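Local coordinates for SusD superfamily protein (Bacteroides fragilis, PDB 3L22) that probably binds sugars at the outer membrane of Bacteroides fragilis, as a zinc-containing member of the SusD family, at residues A[353-358]-A[382-387]; A[205-210]-A[221-226]. All coordinates share one frame; numbering follows the deposited sequence.

Contact 1 of 2, residues A[353-358]-A[382-387]; sequences KQVRGR and YNEKRL. With EDO (1,2-ethanediol), chain B.
R356 and E384 are the closest backbone positions of the two helical segments, with the CA of R356 7.0 Å from the CA of E384. They join helix 345-359 to helix 374-388 within the SusD fold, whose regular structure is mainly helix, and a buried salt bridge links them. The R356 side chain runs extended, long enough to pass across E384 at about a right angle, and its guanidinium plane stands 88° from the carboxylate plane. R356 NH1 donates to E384 OE1 over 2.9 Å, nearly straight at 162°; the oxygen lies close to the guanidinium plane and accepts through its syn lone pair. A bend at chi2 (70°) folds E384 so that its carboxylate also rests on the R356 methylenes.

Charges buried here have several partners: NE of R356 pairs with D365, NH2 reaches the backbone O of D290, a zinc-binding residue of this protein although no zinc is modelled on it in this chain, and R298 holds OE2 of E384. Such a network probably keeps both groups ionised and fixes their rotation. Branched V355 fills the apolar side of the joint, its CG1 4.4 Å from CG of E384. The other carboxylate oxygen, OE2 of E384, sits 3.4 Å from CB of R356.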
ATOM      1  N   LYS A 353     -22.562   0.840  -2.066  1.00 15.18           N
ATOM      2  CA  LYS A 353     -23.299   1.064  -3.300  0.50 15.49           C
ATOM      3  C   LYS A 353     -22.609   2.091  -4.212  1.00 16.03           C
ATOM      4  O   LYS A 353     -22.610   1.929  -5.445  1.00 16.08           O
ATOM      5  CB  LYS A 353     -24.746   1.453  -3.021  0.50 16.31           C
ATOM      6  CG  LYS A 353     -25.593   0.289  -2.541  0.50 17.21           C
ATOM      7  CD  LYS A 353     -26.903   0.719  -1.921  0.50 20.68           C
ATOM      8  CE  LYS A 353     -27.962   1.048  -2.982  0.50 22.79           C
ATOM      9  NZ  LYS A 353     -29.390   0.955  -2.501  0.50 24.38           N
ATOM     10  N   GLN A 354     -21.998   3.130  -3.649  1.00 15.25           N
ATOM     11  CA  GLN A 354     -21.308   4.089  -4.497  1.00 15.56           C
ATOM     12  C   GLN A 354     -20.222   3.433  -5.324  1.00 15.14           C
ATOM     13  O   GLN A 354     -20.115   3.680  -6.530  1.00 15.20           O
ATOM     14  CB  GLN A 354     -20.625   5.211  -3.709  1.00 15.91           C
ATOM     15  CG  GLN A 354     -21.520   6.208  -3.107  1.00 17.76           C
ATOM     16  CD  GLN A 354     -20.736   7.353  -2.470  1.00 18.78           C
ATOM     17  OE1 GLN A 354     -19.959   8.053  -3.143  1.00 19.49           O
ATOM     18  NE2 GLN A 354     -20.937   7.545  -1.174  1.00 21.30           N
ATOM     19  N   VAL A 355     -19.411   2.607  -4.677  1.00 13.75           N
ATOM     20  CA  VAL A 355     -18.281   2.004  -5.369  1.00 13.38           C
ATOM     21  C   VAL A 355     -18.760   0.935  -6.347  1.00 14.12           C
ATOM     22  O   VAL A 355     -18.370   0.972  -7.518  1.00 14.54           O
ATOM     23  CB  VAL A 355     -17.239   1.453  -4.402  1.00 12.80           C
ATOM     24  CG1 VAL A 355     -16.114   0.697  -5.163  1.00 10.47           C
ATOM     25  CG2 VAL A 355     -16.658   2.621  -3.533  1.00 11.83           C
ATOM     26  N   ARG A 356     -19.615   0.018  -5.889  1.00 12.92           N
ATOM     27  CA  ARG A 356     -20.053  -1.067  -6.769  1.00 13.12           C
ATOM     28  C   ARG A 356     -20.857  -0.522  -7.946  1.00 12.63           C
ATOM     29  O   ARG A 356     -20.689  -0.973  -9.075  1.00 13.12           O
ATOM     30  CB  ARG A 356     -20.867  -2.111  -5.998  1.00 13.48           C
ATOM     31  CG  ARG A 356     -21.322  -3.325  -6.829  1.00 12.53           C
ATOM     32  CD  ARG A 356     -21.964  -4.420  -5.975  1.00 13.58           C
ATOM     33  NE  ARG A 356     -22.392  -5.562  -6.789  1.00 13.85           N
ATOM     34  CZ  ARG A 356     -21.604  -6.562  -7.189  1.00 13.61           C
ATOM     35  NH1 ARG A 356     -20.335  -6.636  -6.834  1.00 15.61           N
ATOM     36  NH2 ARG A 356     -22.100  -7.530  -7.945  1.00 12.26           N
ATOM     37  N   GLY A 357     -21.749   0.428  -7.675  1.00 12.29           N
ATOM     38  CA  GLY A 357     -22.559   1.073  -8.717  1.00 12.31           C
ATOM     39  C   GLY A 357     -21.781   1.802  -9.792  1.00 12.27           C
ATOM     40  O   GLY A 357     -22.271   1.981 -10.901  1.00 12.58           O
ATOM     41  N   ARG A 358     -20.567   2.242  -9.476  1.00 12.79           N
ATOM     42  CA  ARG A 358     -19.708   2.814 -10.502  1.00 13.62           C
ATOM     43  C   ARG A 358     -19.382   1.796 -11.611  1.00 14.18           C
ATOM     44  O   ARG A 358     -19.306   2.179 -12.798  1.00 14.59           O
ATOM     45  CB  ARG A 358     -18.491   3.489  -9.896  1.00 12.82           C
ATOM     46  CG  ARG A 358     -17.605   4.247 -10.910  1.00 15.07           C
ATOM     47  CD  ARG A 358     -16.431   3.454 -11.396  1.00 13.11           C
ATOM     48  NE  ARG A 358     -15.456   3.102 -10.369  1.00 14.52           N
ATOM     49  CZ  ARG A 358     -14.377   3.814 -10.032  1.00 13.96           C
ATOM     50  NH1 ARG A 358     -14.118   4.993 -10.597  1.00 13.43           N
ATOM     51  NH2 ARG A 358     -13.538   3.345  -9.104  1.00 13.71           N
ATOM     52  N   TYR A 382     -15.650  -6.773   1.862  1.00 13.09           N
ATOM     53  CA  TYR A 382     -14.343  -7.396   1.619  1.00 12.77           C
ATOM     54  C   TYR A 382     -14.153  -7.825   0.161  1.00 13.36           C
ATOM     55  O   TYR A 382     -13.098  -7.584  -0.414  1.00 11.60           O
ATOM     56  CB  TYR A 382     -14.102  -8.604   2.515  1.00 12.37           C
ATOM     57  CG  TYR A 382     -14.223  -8.365   4.011  1.00 11.58           C
ATOM     58  CD1 TYR A 382     -14.023  -7.116   4.575  1.00 13.33           C
ATOM     59  CD2 TYR A 382     -14.553  -9.413   4.866  1.00 14.63           C
ATOM     60  CE1 TYR A 382     -14.164  -6.910   5.972  1.00 10.75           C
ATOM     61  CE2 TYR A 382     -14.666  -9.217   6.288  1.00 12.83           C
ATOM     62  CZ  TYR A 382     -14.485  -7.960   6.796  1.00 12.00           C
ATOM     63  OH  TYR A 382     -14.612  -7.745   8.142  1.00 12.50           O
ATOM     64  N   ASN A 383     -15.200  -8.434  -0.420  1.00 13.21           N
ATOM     65  CA  ASN A 383     -15.148  -8.876  -1.801  1.00 13.34           C
ATOM     66  C   ASN A 383     -15.070  -7.711  -2.792  1.00 13.08           C
ATOM     67  O   ASN A 383     -14.317  -7.781  -3.741  1.00 11.98           O
ATOM     68  CB  ASN A 383     -16.347  -9.757  -2.145  1.00 12.44           C
ATOM     69  CG  ASN A 383     -16.224 -11.157  -1.585  1.00 15.06           C
ATOM     70  OD1 ASN A 383     -15.117 -11.659  -1.368  1.00 17.45           O
ATOM     71  ND2 ASN A 383     -17.360 -11.793  -1.344  1.00 15.66           N
ATOM     72  N   GLU A 384     -15.828  -6.652  -2.554  1.00 13.07           N
ATOM     73  CA  GLU A 384     -15.741  -5.468  -3.407  1.00 13.54           C
ATOM     74  C   GLU A 384     -14.328  -4.866  -3.413  1.00 13.94           C
ATOM     75  O   GLU A 384     -13.799  -4.481  -4.455  1.00 13.38           O
ATOM     76  CB  GLU A 384     -16.774  -4.415  -2.990  1.00 12.95           C
ATOM     77  CG  GLU A 384     -17.149  -3.433  -4.124  1.00 13.73           C
ATOM     78  CD  GLU A 384     -17.964  -4.078  -5.253  1.00 14.50           C
ATOM     79  OE1 GLU A 384     -18.792  -4.996  -4.998  1.00 15.81           O
ATOM     80  OE2 GLU A 384     -17.814  -3.613  -6.397  1.00 15.55           O
ATOM     81  N   LYS A 385     -13.723  -4.813  -2.238  1.00 14.50           N
ATOM     82  CA  LYS A 385     -12.363  -4.316  -2.064  1.00 14.32           C
ATOM     83  C   LYS A 385     -11.366  -5.228  -2.822  1.00 13.30           C
ATOM     84  O   LYS A 385     -10.460  -4.747  -3.475  1.00 12.47           O
ATOM     85  CB  LYS A 385     -12.050  -4.261  -0.565  1.00 14.53           C
ATOM     86  CG  LYS A 385     -10.699  -3.660  -0.182  1.00 16.73           C
ATOM     87  CD  LYS A 385     -10.774  -2.173   0.009  1.00 19.44           C
ATOM     88  CE  LYS A 385      -9.448  -1.580   0.538  1.00 18.65           C
ATOM     89  NZ  LYS A 385      -9.216  -2.023   1.931  1.00 21.46           N
ATOM     90  N   ARG A 386     -11.592  -6.542  -2.795  1.00 12.66           N
ATOM     91  CA  ARG A 386     -10.743  -7.491  -3.515  1.00 12.26           C
ATOM     92  C   ARG A 386     -10.768  -7.257  -5.033  1.00 12.75           C
ATOM     93  O   ARG A 386      -9.706  -7.270  -5.702  1.00 12.92           O
ATOM     94  CB  ARG A 386     -11.162  -8.928  -3.169  1.00 12.99           C
ATOM     95  CG  ARG A 386     -10.792  -9.340  -1.758  1.00 13.23           C
ATOM     96  CD  ARG A 386     -11.364 -10.699  -1.388  1.00 12.61           C
ATOM     97  NE  ARG A 386     -10.683 -11.766  -2.110  1.00 14.34           N
ATOM     98  CZ  ARG A 386     -10.926 -13.062  -1.959  1.00 13.71           C
ATOM     99  NH1 ARG A 386     -11.873 -13.498  -1.121  1.00 15.52           N
ATOM    100  NH2 ARG A 386     -10.243 -13.939  -2.677  1.00 13.37           N
ATOM    101  N   LEU A 387     -11.956  -7.006  -5.566  1.00 12.30           N
ATOM    102  CA  LEU A 387     -12.118  -6.764  -7.007  1.00 12.90           C
ATOM    103  C   LEU A 387     -11.660  -5.357  -7.393  1.00 12.65           C
ATOM    104  O   LEU A 387     -10.891  -5.186  -8.331  1.00 13.10           O
ATOM    105  CB  LEU A 387     -13.568  -7.021  -7.460  1.00 12.20           C
ATOM    106  CG  LEU A 387     -13.916  -6.749  -8.935  1.00 13.15           C
ATOM    107  CD1 LEU A 387     -13.035  -7.607  -9.862  1.00 10.65           C
ATOM    108  CD2 LEU A 387     -15.397  -6.993  -9.235  1.00  9.46           C
TER
HETATM  109  C1  EDO B  22      -6.760  -0.705   3.561  1.00 47.55           C
HETATM  110  O1  EDO B  22      -7.213  -0.394   2.261  1.00 41.30           O
HETATM  111  C2  EDO B  22      -5.440  -1.493   3.568  1.00 48.39           C
HETATM  112  O2  EDO B  22      -5.253  -1.846   4.975  1.00 48.88           O

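Contact 2 of 2, residues A[205-210]-A[221-226]; sequences MLKMRV and ITAGEL. With EDO (1,2-ethanediol), chain Z; EDO (1,2-ethanediol), chain T.
M208, built as selenomethionine, leaves its helix with CG anti to the backbone N (chi1 177°) and then turns at chi3 (51°), which lays both SE and CE against the backbone of G224. The SE of M208 lies 3.8 Å from the CA of G224, and the CE of M208 is equally near that carbon. Glycine suits this position because it carries no side chain: the end of the long methionine chain, with sulfur in the natural protein, can rest directly on the backbone of helix 217-225.

One residue earlier, A223 points its methyl at the other helix, where it meets both the main chain and the first carbons of two side chains. Its CB is 3.9 Å from the N of M208 and 4.3 Å from the CB of M208. Alanine is small enough to let the backbones approach, and its methyl supplies an apolar surface against the other helix. On the other flank the lysine K207 uses its aliphatic part, its CG resting 4.0 Å from the CB of A223. A bend further out, at chi3, takes the amino group onward to the backbone O of L179; NZ of K207 also meets O1 of an ethanediol, probably from the crystallisation liquor, at 2.8 Å. Lysine thus serves as an apolar wall near its root and, through L179, a polar anchor at its end.

With A223 and G224 as the facing residues of helix 217-225, the axes come within 7.9 Å, and their directions differ by 158°. This is an antiparallel helical hairpin closed by a short turn, consistent with the TPR-like helical scaffold of SusD proteins.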
HETATM    1  N   MSE A 205      -5.696   9.274   4.715  1.00 12.45           N
HETATM    2  CA  MSE A 205      -5.860   7.900   4.225  1.00 12.31           C
HETATM    3  C   MSE A 205      -4.931   6.955   5.002  1.00 12.82           C
HETATM    4  O   MSE A 205      -5.351   5.873   5.406  1.00 12.18           O
HETATM    5  CB  MSE A 205      -5.570   7.794   2.721  1.00 12.25           C
HETATM    6  CG  MSE A 205      -6.663   8.353   1.850  1.00 13.13           C
HETATM    7 SE   MSE A 205      -8.337   7.367   2.081  0.75 15.84          SE
HETATM    8  CE  MSE A 205      -7.743   5.636   1.310  1.00 15.85           C
ATOM      9  N   LEU A 206      -3.678   7.365   5.216  1.00 13.07           N
ATOM     10  CA  LEU A 206      -2.735   6.510   5.940  1.00 13.84           C
ATOM     11  C   LEU A 206      -3.196   6.359   7.411  1.00 14.33           C
ATOM     12  O   LEU A 206      -3.111   5.277   7.998  1.00 15.09           O
ATOM     13  CB  LEU A 206      -1.295   7.059   5.876  1.00 13.21           C
ATOM     14  CG  LEU A 206      -0.179   6.175   6.444  1.00 13.83           C
ATOM     15  CD1 LEU A 206      -0.281   4.719   5.942  1.00 12.06           C
ATOM     16  CD2 LEU A 206       1.210   6.772   6.145  1.00 10.05           C
ATOM     17  N   LYS A 207      -3.659   7.463   7.985  1.00 14.78           N
ATOM     18  CA  LYS A 207      -4.148   7.477   9.346  1.00 14.67           C
ATOM     19  C   LYS A 207      -5.367   6.535   9.430  1.00 14.13           C
ATOM     20  O   LYS A 207      -5.456   5.705  10.320  1.00 13.30           O
ATOM     21  CB  LYS A 207      -4.510   8.906   9.719  1.00 14.98           C
ATOM     22  CG  LYS A 207      -4.848   9.165  11.158  1.00 16.46           C
ATOM     23  CD  LYS A 207      -5.099  10.673  11.457  1.00 17.27           C
ATOM     24  CE  LYS A 207      -3.869  11.544  11.314  1.00 15.92           C
ATOM     25  NZ  LYS A 207      -4.031  12.893  11.948  1.00 13.99           N
HETATM   26  N   MSE A 208      -6.255   6.595   8.452  1.00 13.45           N
HETATM   27  CA  MSE A 208      -7.362   5.672   8.454  1.00 13.91           C
HETATM   28  C   MSE A 208      -6.911   4.216   8.402  1.00 13.76           C
HETATM   29  O   MSE A 208      -7.424   3.406   9.168  1.00 13.02           O
HETATM   30  CB  MSE A 208      -8.342   5.941   7.330  1.00 14.94           C
HETATM   31  CG  MSE A 208      -9.463   4.914   7.312  1.00 16.35           C
HETATM   32 SE   MSE A 208     -11.045   5.406   6.272  0.75 22.09          SE
HETATM   33  CE  MSE A 208     -10.157   5.831   4.829  1.00  5.48           C
ATOM     34  N   ARG A 209      -5.974   3.885   7.513  1.00 13.74           N
ATOM     35  CA  ARG A 209      -5.465   2.531   7.443  1.00 13.98           C
ATOM     36  C   ARG A 209      -4.874   2.062   8.761  1.00 13.48           C
ATOM     37  O   ARG A 209      -5.090   0.920   9.168  1.00 14.85           O
ATOM     38  CB  ARG A 209      -4.412   2.379   6.338  1.00 13.92           C
ATOM     39  CG  ARG A 209      -4.987   2.434   4.935  1.00 15.58           C
ATOM     40  CD  ARG A 209      -4.015   1.732   3.994  1.00 17.49           C
ATOM     41  NE  ARG A 209      -4.282   1.813   2.570  1.00 15.49           N
ATOM     42  CZ  ARG A 209      -3.498   1.290   1.639  1.00 17.09           C
ATOM     43  NH1 ARG A 209      -2.386   0.618   1.976  1.00 17.46           N
ATOM     44  NH2 ARG A 209      -3.825   1.407   0.367  1.00 18.36           N
ATOM     45  N   VAL A 210      -4.125   2.934   9.415  1.00 12.80           N
ATOM     46  CA  VAL A 210      -3.516   2.591  10.666  1.00 11.63           C
ATOM     47  C   VAL A 210      -4.594   2.324  11.714  1.00 12.52           C
ATOM     48  O   VAL A 210      -4.552   1.321  12.405  1.00 11.68           O
ATOM     49  CB  VAL A 210      -2.532   3.683  11.136  1.00 11.62           C
ATOM     50  CG1 VAL A 210      -2.131   3.496  12.602  1.00 10.82           C
ATOM     51  CG2 VAL A 210      -1.294   3.679  10.225  1.00 11.95           C
ATOM     52  N   ILE A 221     -12.863   6.484  10.921  1.00 12.44           N
ATOM     53  CA  ILE A 221     -13.933   7.257  10.278  1.00 11.82           C
ATOM     54  C   ILE A 221     -13.675   8.738  10.302  1.00 12.67           C
ATOM     55  O   ILE A 221     -13.834   9.401   9.273  1.00 12.60           O
ATOM     56  CB  ILE A 221     -15.310   6.958  10.913  1.00 11.32           C
ATOM     57  CG1 ILE A 221     -15.741   5.534  10.538  1.00 11.22           C
ATOM     58  CG2 ILE A 221     -16.381   8.004  10.488  1.00  9.18           C
ATOM     59  CD1 ILE A 221     -16.896   4.933  11.451  1.00  8.84           C
ATOM     60  N   THR A 222     -13.276   9.271  11.456  1.00 12.97           N
ATOM     61  CA  THR A 222     -12.949  10.678  11.542  1.00 13.73           C
ATOM     62  C   THR A 222     -11.861  11.071  10.521  1.00 13.88           C
ATOM     63  O   THR A 222     -12.019  12.070   9.804  1.00 13.71           O
ATOM     64  CB  THR A 222     -12.503  11.065  12.963  1.00 14.33           C
ATOM     65  OG1 THR A 222     -13.536  10.725  13.886  1.00 14.01           O
ATOM     66  CG2 THR A 222     -12.200  12.592  13.055  1.00 14.66           C
ATOM     67  N   ALA A 223     -10.779  10.288  10.448  1.00 13.13           N
ATOM     68  CA  ALA A 223      -9.722  10.544   9.466  1.00 13.16           C
ATOM     69  C   ALA A 223     -10.241  10.476   8.044  1.00 13.10           C
ATOM     70  O   ALA A 223     -10.013  11.390   7.261  1.00 13.13           O
ATOM     71  CB  ALA A 223      -8.554   9.518   9.618  1.00 13.08           C
ATOM     72  N   GLY A 224     -10.917   9.378   7.695  1.00 12.24           N
ATOM     73  CA  GLY A 224     -11.333   9.173   6.315  1.00 12.06           C
ATOM     74  C   GLY A 224     -12.408  10.130   5.835  1.00 12.67           C
ATOM     75  O   GLY A 224     -12.453  10.436   4.656  1.00 12.47           O
ATOM     76  N   GLU A 225     -13.271  10.599   6.748  1.00 12.42           N
ATOM     77  CA  GLU A 225     -14.293  11.589   6.390  1.00 13.89           C
ATOM     78  C   GLU A 225     -13.705  12.964   6.120  1.00 15.24           C
ATOM     79  O   GLU A 225     -14.363  13.749   5.497  1.00 15.84           O
ATOM     80  CB  GLU A 225     -15.461  11.630   7.389  1.00 14.13           C
ATOM     81  CG  GLU A 225     -16.333  10.393   7.157  1.00 15.21           C
ATOM     82  CD  GLU A 225     -17.517  10.259   8.014  1.00 17.08           C
ATOM     83  OE1 GLU A 225     -17.640  11.015   9.002  1.00 18.87           O
ATOM     84  OE2 GLU A 225     -18.339   9.360   7.680  1.00 17.03           O
ATOM     85  N   LEU A 226     -12.444  13.209   6.497  1.00 15.85           N
ATOM     86  CA  LEU A 226     -11.746  14.419   6.090  1.00 16.69           C
ATOM     87  C   LEU A 226     -11.309  14.437   4.612  1.00 16.59           C
ATOM     88  O   LEU A 226     -10.950  15.482   4.128  1.00 16.60           O
ATOM     89  CB  LEU A 226     -10.554  14.699   7.018  1.00 16.45           C
ATOM     90  CG  LEU A 226     -10.923  15.047   8.460  1.00 17.18           C
ATOM     91  CD1 LEU A 226      -9.635  15.070   9.326  1.00 17.65           C
ATOM     92  CD2 LEU A 226     -11.682  16.403   8.583  1.00 15.62           C
TER
HETATM   93  C1  EDO Z 466      -3.917  11.920  15.767  1.00 32.78           C
HETATM   94  O1  EDO Z 466      -4.612  12.555  14.703  1.00 31.18           O
HETATM   95  C2  EDO Z 466      -2.677  11.149  15.390  1.00 31.29           C
HETATM   96  O2  EDO Z 466      -2.232  11.312  14.054  1.00 31.21           O
HETATM   97  C1  EDO T  19     -20.100   8.223   5.228  1.00 49.63           C
HETATM   98  O1  EDO T  19     -18.881   8.958   5.344  1.00 44.76           O
HETATM   99  C2  EDO T  19     -21.323   9.020   4.780  1.00 51.06           C
HETATM  100  O2  EDO T  19     -21.607  10.011   5.772  1.00 54.41           O

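Overall arrangement
Following the chain from its N terminus, contact 2 forms first: helix 200-213 ends, the chain turns through three residues, and helix 217-225 comes back along it; the paired segments are 10 residues apart, most of them helical. Contact 1 opens far later, joining segments 353-358 and 382-387 across 23 residues, nine of them helical, that include D365 and D370. The two loops follow in series and neither nest nor cross. The centres of contacts 1 and 2 are 19 Å apart, and the contacts do not touch. Helix 327-339 connects them: it receives M205 and I221 from contact 2, and V355 and K385 from contact 1. E329 on this helix pairs with R209, while D333 pairs with K385.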